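Local structure of histidine-containing phosphotransfer protein (Oryza sativa, 1YVI) at residues 11-16 against 128-133; 95-100 against 121-126. The protein relays phosphoryl groups from cytokinin sensor histidine kinases to response regulators in a multistep His-to-Asp phosphorelay, promoting cytokinin signalling. All blocks are in the same frame, centred on the assembly; numbering follows the deposited sequence.

Both contacts use the long helix 110-142, but different turns of it and different partners. Their centres lie about 17 Å apart, and interaction 2 is nested along the chain inside the loop closed by interaction 1. Interaction 1 rests the N-terminal helix 2-19 on the C-terminal half of helix 110-142; interaction 2 joins that helix to its sequence neighbour, helix 92-106, nearer the centre of the chain. Neither belongs to the buried core. Interaction 1 is mostly apolar and buries the larger surface, 158 Å² against 57 Å², with one partly exposed leucine set against Lys130 and Thr133, whereas interaction 2 depends on a single hydroxyl-carboxylate hydrogen bond.

Interaction 1. Residues 11-16 against 128-133; sequences TALLSS and RNKFQT
Leu13 reaches from helix 2-19 onto Lys130 and Thr133, one turn of helix 110-142, and its two methyl groups divide the work. CD1 packs against CD of Lys130 at 3.7 Å, touching the aliphatic part of that chain. CD2 lies 3.6 Å from the backbone O of Lys130 and 3.9 Å from CG2 of Thr133, so it sits against the Lys130 carbonyl oxygen and the Thr133 methyl. With CG anti to the backbone N (chi1 179°), the leucine stretches across to the opposite helix. Leu13 also touches Met134 and Leu137 of the same helix. The polar side is looser and faces solvent, Asn129 being exposed and Ser16 and Lys130 partly so. OG of Ser16 comes no closer than 4.9 Å, to CE of Lys130, and donates instead to O of Leu13 (2.9 Å). Lys130 bends at chi2 and again at chi4, and its NZ bonds to OD1 of Asn129 (2.8 Å), 35° out of the amide carbonyl plane; this turns the ammonium group back along its own helix, probably leaving the methylenes to do the packing. This is side-to-side helix packing, by which N-terminal helix 2-19 leans on the long last helix of the HPt four-helix bundle.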
loop_
_atom_site.group_PDB
_atom_site.type_symbol
_atom_site.label_atom_id
_atom_site.label_comp_id
_atom_site.label_asym_id
_atom_site.label_seq_id
_atom_site.Cartn_x
_atom_site.Cartn_y
_atom_site.Cartn_z
ATOM N N THR A 11 19.622 0.136 -0.831
ATOM C CA THR A 11 19.707 0.975 0.359
ATOM C C THR A 11 19.217 2.390 0.044
ATOM O O THR A 11 18.452 2.989 0.817
ATOM C CB THR A 11 21.180 1.028 0.857
ATOM O OG1 THR A 11 21.536 -0.289 1.278
ATOM C CG2 THR A 11 21.369 2.025 2.022
ATOM N N ALA A 12 19.674 2.910 -1.100
ATOM C CA ALA A 12 19.261 4.212 -1.566
ATOM C C ALA A 12 17.741 4.279 -1.746
ATOM O O ALA A 12 17.084 5.211 -1.272
ATOM C CB ALA A 12 19.974 4.557 -2.870
ATOM N N LEU A 13 17.181 3.306 -2.449
ATOM C CA LEU A 13 15.702 3.258 -2.610
ATOM C C LEU A 13 14.946 3.219 -1.284
ATOM O O LEU A 13 14.042 4.038 -1.073
ATOM C CB LEU A 13 15.277 2.068 -3.453
ATOM C CG LEU A 13 13.768 1.878 -3.679
ATOM C CD1 LEU A 13 13.206 3.041 -4.511
ATOM C CD2 LEU A 13 13.577 0.596 -4.432
ATOM N N LEU A 14 15.261 2.249 -0.419
ATOM C CA LEU A 14 14.608 2.172 0.904
ATOM C C LEU A 14 14.743 3.470 1.695
ATOM O O LEU A 14 13.762 3.934 2.305
ATOM C CB LEU A 14 15.132 1.003 1.753
ATOM C CG LEU A 14 14.995 -0.382 1.122
ATOM C CD1 LEU A 14 15.891 -1.395 1.860
ATOM C CD2 LEU A 14 13.539 -0.774 1.088
ATOM N N SER A 15 15.933 4.070 1.705
ATOM C CA SER A 15 16.104 5.313 2.447
ATOM C C SER A 15 15.171 6.429 1.910
ATOM O O SER A 15 14.526 7.161 2.670
ATOM C CB SER A 15 17.578 5.734 2.453
ATOM O OG SER A 15 17.715 7.139 2.416
ATOM N N SER A 16 15.071 6.537 0.606
ATOM C CA SER A 16 14.196 7.550 0.031
ATOM C C SER A 16 12.693 7.244 0.310
ATOM O O SER A 16 11.886 8.159 0.424
ATOM C CB SER A 16 14.489 7.690 -1.461
ATOM O OG SER A 16 13.809 6.660 -2.173
ATOM N N ARG A 128 3.430 1.744 -4.836
ATOM C CA ARG A 128 3.612 0.551 -5.711
ATOM C C ARG A 128 4.832 0.731 -6.634
ATOM O O ARG A 128 5.597 -0.205 -6.923
ATOM C CB ARG A 128 2.366 0.325 -6.600
ATOM C CG ARG A 128 2.512 -0.981 -7.382
ATOM C CD ARG A 128 1.211 -1.320 -8.149
ATOM N NE ARG A 128 1.254 -2.717 -8.624
ATOM C CZ ARG A 128 1.877 -3.164 -9.709
ATOM N NH1 ARG A 128 2.592 -2.372 -10.512
ATOM N NH2 ARG A 128 1.815 -4.454 -9.972
ATOM N N ASN A 129 5.019 1.963 -7.099
ATOM C CA ASN A 129 6.159 2.274 -7.948
ATOM C C ASN A 129 7.458 1.872 -7.238
ATOM O O ASN A 129 8.322 1.183 -7.798
ATOM C CB ASN A 129 6.196 3.789 -8.203
ATOM C CG ASN A 129 7.494 4.223 -8.867
ATOM O OD1 ASN A 129 8.431 4.620 -8.210
ATOM N ND2 ASN A 129 7.558 4.079 -10.180
ATOM N N LYS A 130 7.622 2.348 -6.022
ATOM C CA LYS A 130 8.890 2.093 -5.279
ATOM C C LYS A 130 9.009 0.602 -4.944
ATOM O O LYS A 130 10.084 0.014 -5.077
ATOM C CB LYS A 130 8.869 2.939 -3.988
ATOM C CG LYS A 130 8.886 4.424 -4.229
ATOM C CD LYS A 130 10.069 4.828 -5.098
ATOM C CE LYS A 130 10.076 6.364 -5.392
ATOM N NZ LYS A 130 9.137 6.740 -6.482
ATOM N N PHE A 131 7.893 -0.024 -4.536
ATOM C CA PHE A 131 7.880 -1.477 -4.284
ATOM C C PHE A 131 8.283 -2.285 -5.475
ATOM O O PHE A 131 8.986 -3.230 -5.312
ATOM C CB PHE A 131 6.526 -2.017 -3.799
ATOM C CG PHE A 131 6.206 -1.699 -2.345
ATOM C CD1 PHE A 131 7.199 -1.396 -1.412
ATOM C CD2 PHE A 131 4.867 -1.804 -1.898
ATOM C CE1 PHE A 131 6.864 -1.165 -0.056
ATOM C CE2 PHE A 131 4.533 -1.631 -0.543
ATOM C CZ PHE A 131 5.519 -1.270 0.380
ATOM N N GLN A 132 7.829 -1.938 -6.666
ATOM C CA GLN A 132 8.154 -2.722 -7.836
ATOM C C GLN A 132 9.655 -2.627 -8.176
ATOM O O GLN A 132 10.292 -3.611 -8.482
ATOM C CB GLN A 132 7.327 -2.230 -9.039
ATOM C CG GLN A 132 5.826 -2.614 -8.943
ATOM C CD GLN A 132 5.617 -4.095 -8.788
ATOM O OE1 GLN A 132 6.029 -4.831 -9.645
ATOM N NE2 GLN A 132 4.973 -4.530 -7.688
ATOM N N THR A 133 10.200 -1.428 -8.097
ATOM C CA THR A 133 11.663 -1.212 -8.230
ATOM C C THR A 133 12.428 -2.026 -7.148
ATOM O O THR A 133 13.431 -2.677 -7.455
ATOM C CB THR A 133 11.989 0.299 -8.141
ATOM O OG1 THR A 133 11.265 1.027 -9.177
ATOM C CG2 THR A 133 13.497 0.554 -8.292
#

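Interaction 2. Residues 95-100 against 121-126; sequences KFTCMQ and RNDFYD
Thr97 and Asp123 face each other across helices 92-106 and 110-142, and theirs is a polar contact. The hydroxyl OG1 of Thr97 lies 2.8 Å from OD2 of Asp123, a hydrogen bond for which O of Lys93 competes, and the two side chains meet from opposite directions. OG1 stands almost straight beyond the CG-OD2 bond (angle at OD2 about 172°), so the carboxylate offers one oxygen head-on and does not straddle the hydroxyl. A chi1 of -61° sets the hydroxyl of Thr97 beside its own backbone N, within reach of O of Lys93 one turn earlier in the helix. Van der Waals contact between the segments adds little: CB of Thr97 is 3.8 Å from OD2 of Asp123, and the backbones stay well apart, the nearest CA atoms, those of Thr97 and Asp123, being 8.2 Å from each other. Neighbouring turns add contacts: Thr97 touches Val119 and Val120, and Asp123 touches Lys93 and Val94. The surrounding framework is the four-helix bundle of the HPt domain, in which helices 92-106 and 110-142 form an antiparallel hairpin. Chemically, one proton has two acceptors in reach, in different helices, so the link between the helices is probably shared or alternating; between the two segments the carboxylate meets a neutral hydroxyl and not a charged group.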
loop_
_atom_site.group_PDB
_atom_site.type_symbol
_atom_site.label_atom_id
_atom_site.label_comp_id
_atom_site.label_asym_id
_atom_site.label_seq_id
_atom_site.Cartn_x
_atom_site.Cartn_y
_atom_site.Cartn_z
ATOM N N LYS A 95 -2.864 4.352 4.515
ATOM C CA LYS A 95 -3.580 4.207 5.785
ATOM C C LYS A 95 -4.297 5.518 6.179
ATOM O O LYS A 95 -5.469 5.483 6.570
ATOM C CB LYS A 95 -2.590 3.731 6.904
ATOM C CG LYS A 95 -3.254 3.639 8.247
ATOM C CD LYS A 95 -2.260 3.445 9.380
ATOM C CE LYS A 95 -1.497 4.736 9.649
ATOM N NZ LYS A 95 -0.274 4.467 10.472
ATOM N N PHE A 96 -3.608 6.659 6.146
ATOM C CA PHE A 96 -4.263 7.891 6.590
ATOM C C PHE A 96 -5.402 8.306 5.690
ATOM O O PHE A 96 -6.414 8.797 6.187
ATOM C CB PHE A 96 -3.289 9.052 6.789
ATOM C CG PHE A 96 -2.247 8.769 7.803
ATOM C CD1 PHE A 96 -2.595 8.194 8.990
ATOM C CD2 PHE A 96 -0.921 9.032 7.545
ATOM C CE1 PHE A 96 -1.620 7.883 9.937
ATOM C CE2 PHE A 96 0.035 8.732 8.492
ATOM C CZ PHE A 96 -0.324 8.160 9.670
ATOM N N THR A 97 -5.268 8.037 4.397
ATOM C CA THR A 97 -6.369 8.344 3.427
ATOM C C THR A 97 -7.599 7.494 3.741
ATOM O O THR A 97 -8.727 8.006 3.770
ATOM C CB THR A 97 -5.848 8.161 2.021
ATOM O OG1 THR A 97 -4.760 9.093 1.819
ATOM C CG2 THR A 97 -6.961 8.437 1.001
ATOM N N CYS A 98 -7.385 6.201 4.037
ATOM C CA CYS A 98 -8.504 5.300 4.482
ATOM C C CYS A 98 -9.239 5.797 5.741
ATOM O O CYS A 98 -10.459 5.656 5.873
ATOM C CB CYS A 98 -7.980 3.855 4.746
ATOM S SG CYS A 98 -7.529 3.085 3.149
ATOM N N MET A 99 -8.471 6.332 6.684
ATOM C CA MET A 99 -9.020 6.888 7.906
ATOM C C MET A 99 -10.013 7.988 7.608
ATOM O O MET A 99 -11.134 8.014 8.151
ATOM C CB MET A 99 -7.876 7.384 8.782
ATOM C CG MET A 99 -7.186 6.215 9.475
ATOM S SD MET A 99 -5.654 6.602 10.332
ATOM C CE MET A 99 -6.222 7.609 11.689
ATOM N N GLN A 100 -9.630 8.874 6.707
ATOM C CA GLN A 100 -10.466 10.048 6.387
ATOM C C GLN A 100 -11.699 9.557 5.612
ATOM O O GLN A 100 -12.808 10.066 5.729
ATOM C CB GLN A 100 -9.636 11.017 5.502
ATOM C CG GLN A 100 -10.435 12.236 4.992
ATOM C CD GLN A 100 -9.621 13.547 4.934
ATOM O OE1 GLN A 100 -8.526 13.621 4.344
ATOM N NE2 GLN A 100 -10.176 14.597 5.535
ATOM N N ARG A 121 -5.870 5.689 -4.728
ATOM C CA ARG A 121 -5.119 5.195 -5.867
ATOM C C ARG A 121 -3.821 5.984 -5.980
ATOM O O ARG A 121 -2.751 5.387 -6.168
ATOM C CB ARG A 121 -5.937 5.379 -7.133
ATOM C CG ARG A 121 -6.937 4.283 -7.360
ATOM C CD ARG A 121 -7.487 4.380 -8.821
ATOM N NE ARG A 121 -8.636 3.500 -8.894
ATOM C CZ ARG A 121 -9.907 3.890 -8.697
ATOM N NH1 ARG A 121 -10.191 5.167 -8.474
ATOM N NH2 ARG A 121 -10.889 2.990 -8.778
ATOM N N ASN A 122 -3.898 7.320 -5.821
ATOM C CA ASN A 122 -2.660 8.172 -5.924
ATOM C C ASN A 122 -1.581 7.645 -4.961
ATOM O O ASN A 122 -0.437 7.397 -5.371
ATOM C CB ASN A 122 -2.979 9.631 -5.596
ATOM C CG ASN A 122 -3.879 10.275 -6.662
ATOM O OD1 ASN A 122 -4.142 9.671 -7.709
ATOM N ND2 ASN A 122 -4.361 11.485 -6.380
ATOM N N ASP A 123 -1.953 7.471 -3.694
ATOM C CA ASP A 123 -0.991 7.022 -2.659
ATOM C C ASP A 123 -0.541 5.579 -2.886
ATOM O O ASP A 123 0.620 5.263 -2.694
ATOM C CB ASP A 123 -1.634 7.141 -1.258
ATOM C CG ASP A 123 -1.773 8.628 -0.790
ATOM O OD1 ASP A 123 -0.942 9.509 -1.146
ATOM O OD2 ASP A 123 -2.703 8.876 -0.038
ATOM N N PHE A 124 -1.464 4.712 -3.322
ATOM C CA PHE A 124 -1.104 3.320 -3.615
ATOM C C PHE A 124 -0.121 3.256 -4.791
ATOM O O PHE A 124 0.864 2.502 -4.758
ATOM C CB PHE A 124 -2.364 2.495 -3.937
ATOM C CG PHE A 124 -2.066 1.121 -4.433
ATOM C CD1 PHE A 124 -1.402 0.210 -3.600
ATOM C CD2 PHE A 124 -2.384 0.746 -5.717
ATOM C CE1 PHE A 124 -1.096 -1.076 -4.056
ATOM C CE2 PHE A 124 -2.057 -0.528 -6.195
ATOM C CZ PHE A 124 -1.431 -1.432 -5.351
ATOM N N TYR A 125 -0.401 3.993 -5.861
ATOM C CA TYR A 125 0.501 3.929 -7.027
ATOM C C TYR A 125 1.872 4.528 -6.777
ATOM O O TYR A 125 2.854 4.074 -7.400
ATOM C CB TYR A 125 -0.175 4.491 -8.319
ATOM C CG TYR A 125 -1.179 3.450 -8.830
ATOM C CD1 TYR A 125 -0.714 2.253 -9.429
ATOM C CD2 TYR A 125 -2.562 3.612 -8.644
ATOM C CE1 TYR A 125 -1.596 1.244 -9.878
ATOM C CE2 TYR A 125 -3.489 2.561 -9.091
ATOM C CZ TYR A 125 -2.985 1.411 -9.689
ATOM O OH TYR A 125 -3.832 0.417 -10.120
ATOM N N ASP A 126 1.945 5.584 -5.958
ATOM C CA ASP A 126 3.258 6.138 -5.551
ATOM C C ASP A 126 4.048 5.071 -4.838
ATOM O O ASP A 126 5.229 4.893 -5.114
ATOM C CB ASP A 126 3.144 7.251 -4.505
ATOM C CG ASP A 126 2.834 8.627 -5.102
ATOM O OD1 ASP A 126 2.861 8.768 -6.344
ATOM O OD2 ASP A 126 2.516 9.534 -4.298
#